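Local coordinates for uncharacterized protein (Parabacteroides merdae ATCC 43184, PDB 4OPW) that is of unknown function but is a putative adhesin that probably acts in cell adhesion, at residues Ile45-Glu49 and Asn50-Tyr54. Residues are numbered along the deposited sequence; the frame is centred on the assembly and turned at random.
Sequences ITVDE and NLHPY
Ile45, near the end of strand 42-46, meets the edge of the His52 imidazole: Ile45 O lies in the ring plane 3.4 Å from His52 CE1, and Ile45 CG2 comes within 4.0 Å of the same carbon. The side chain also packs on Val55 and Ile57 of strand 55-60 and on Val81, a buried setting that suits a plain aliphatic group. At Val47 the chain turns a corner. Val47 CG1, held between backbone N and carbonyl carbon (chi1 73°), lies over the centre of one face of the His52 ring, 3.6 Å from the centroid and nearly on the normal, a clear CH-pi contact. The other branch, Val47 CG2, reaches Leu51 CB at 4.1 Å, and a beta-branched residue can serve both neighbours at once. The loop joins strand 42-46 to strand 55-60 near the N-terminal end of an elongated solenoid of mainly parallel strands, consistent with the beta-helix of the pectate-lyase-like clan. Asp48 opens a type I beta-turn, Asp48 to Leu51, which leads into the 3-10 segment 52-54: Asp48 O accepts a hydrogen bond from Leu51 N (2.9 Å, 159° at the hydrogen), the donor standing well above the carbonyl plane. The two side chains run alongside each other, Asp48 OD1 3.8 Å from Leu51 CD1, while Asp48 OD2 is hydrogen-bonded with Thr77 OG1 and Gly9 N, good partners for a buried carboxylate. Exposed Glu49 reaches Asn8 ND2 through OE2, and Glu49 O sits at the imidazole edge, 3.5 Å from His52 CD2. Asn50 offers OD1 to Asn8 N and ND2 to Lys6 O, acceptor and donor in one amide.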
loop_
_atom_site.group_PDB
_atom_site.type_symbol
_atom_site.label_atom_id
_atom_site.label_comp_id
_atom_site.label_asym_id
_atom_site.label_seq_id
_atom_site.Cartn_x
_atom_site.Cartn_y
_atom_site.Cartn_z
ATOM N N ILE A 45 15.717 15.076 1.750
ATOM C CA ILE A 45 15.226 15.263 0.383
ATOM C C ILE A 45 16.375 15.273 -0.597
ATOM O O ILE A 45 17.305 16.077 -0.441
ATOM C CB ILE A 45 14.405 16.603 0.236
ATOM C CG1 ILE A 45 13.267 16.741 1.262
ATOM C CG2 ILE A 45 13.909 16.855 -1.229
ATOM C CD1 ILE A 45 12.093 15.714 1.123
ATOM N N THR A 46 16.275 14.430 -1.641
ATOM C CA THR A 46 17.197 14.437 -2.776
ATOM C C THR A 46 16.391 14.834 -4.012
ATOM O O THR A 46 15.419 14.152 -4.369
ATOM C CB THR A 46 17.914 13.084 -2.967
ATOM O OG1 THR A 46 18.556 12.739 -1.753
ATOM C CG2 THR A 46 18.955 13.130 -4.096
ATOM N N VAL A 47 16.796 15.919 -4.667
ATOM C CA VAL A 47 16.137 16.407 -5.883
ATOM C C VAL A 47 17.157 17.296 -6.614
ATOM O O VAL A 47 18.188 17.636 -6.026
ATOM C CB VAL A 47 14.787 17.135 -5.527
ATOM C CG1 VAL A 47 15.029 18.505 -4.868
ATOM C CG2 VAL A 47 13.865 17.258 -6.744
ATOM N N ASP A 48 16.893 17.687 -7.870
ATOM C CA ASP A 48 17.819 18.599 -8.562
ATOM C C ASP A 48 18.063 19.801 -7.658
ATOM O O ASP A 48 17.115 20.301 -7.047
ATOM C CB ASP A 48 17.253 19.046 -9.915
ATOM C CG ASP A 48 16.865 17.874 -10.787
ATOM O OD1 ASP A 48 15.934 17.127 -10.400
ATOM O OD2 ASP A 48 17.388 17.782 -11.904
ATOM N N GLU A 49 19.325 20.213 -7.511
ATOM C CA GLU A 49 19.663 21.281 -6.559
ATOM C C GLU A 49 18.792 22.550 -6.701
ATOM O O GLU A 49 18.399 23.119 -5.680
ATOM C CB GLU A 49 21.156 21.653 -6.649
ATOM C CG GLU A 49 21.647 21.949 -8.053
ATOM C CD GLU A 49 23.117 22.300 -8.172
ATOM O OE1 GLU A 49 23.923 21.843 -7.333
ATOM O OE2 GLU A 49 23.458 23.048 -9.110
ATOM N N ASN A 50 18.463 22.970 -7.955
ATOM C CA ASN A 50 17.670 24.193 -8.174
ATOM C C ASN A 50 16.181 24.004 -7.834
ATOM O O ASN A 50 15.437 24.998 -7.833
ATOM C CB ASN A 50 17.826 24.673 -9.635
ATOM C CG ASN A 50 17.233 23.704 -10.641
ATOM O OD1 ASN A 50 17.513 22.501 -10.611
ATOM N ND2 ASN A 50 16.338 24.191 -11.495
ATOM N N LEU A 51 15.748 22.761 -7.506
ATOM C CA LEU A 51 14.336 22.503 -7.213
ATOM C C LEU A 51 14.019 22.478 -5.702
ATOM O O LEU A 51 12.837 22.512 -5.338
ATOM C CB LEU A 51 13.867 21.194 -7.883
ATOM C CG LEU A 51 13.881 21.219 -9.423
ATOM C CD1 LEU A 51 13.377 19.878 -9.983
ATOM C CD2 LEU A 51 13.005 22.366 -9.976
ATOM N N HIS A 52 15.058 22.467 -4.826
ATOM C CA HIS A 52 14.815 22.456 -3.368
ATOM C C HIS A 52 13.889 23.609 -2.905
ATOM O O HIS A 52 13.025 23.338 -2.051
ATOM C CB HIS A 52 16.118 22.471 -2.572
ATOM C CG HIS A 52 16.787 21.133 -2.537
ATOM N ND1 HIS A 52 16.368 20.136 -1.665
ATOM C CD2 HIS A 52 17.807 20.660 -3.292
ATOM C CE1 HIS A 52 17.162 19.106 -1.896
ATOM N NE2 HIS A 52 18.040 19.370 -2.868
ATOM N N PRO A 53 13.935 24.838 -3.496
ATOM C CA PRO A 53 13.010 25.899 -3.027
ATOM C C PRO A 53 11.542 25.579 -3.285
ATOM O O PRO A 53 10.681 26.182 -2.650
ATOM C CB PRO A 53 13.440 27.126 -3.857
ATOM C CG PRO A 53 14.862 26.863 -4.189
ATOM C CD PRO A 53 14.888 25.390 -4.491
ATOM N N TYR A 54 11.251 24.633 -4.202
ATOM C CA TYR A 54 9.880 24.261 -4.567
ATOM C C TYR A 54 9.421 22.995 -3.849
ATOM O O TYR A 54 8.273 22.606 -4.016
ATOM C CB TYR A 54 9.753 24.090 -6.095
ATOM C CG TYR A 54 10.267 25.305 -6.840
ATOM C CD1 TYR A 54 9.576 26.514 -6.804
ATOM C CD2 TYR A 54 11.518 25.292 -7.452
ATOM C CE1 TYR A 54 10.091 27.666 -7.410
ATOM C CE2 TYR A 54 12.042 26.440 -8.060
ATOM C CZ TYR A 54 11.317 27.620 -8.047
ATOM O OH TYR A 54 11.797 28.757 -8.660
#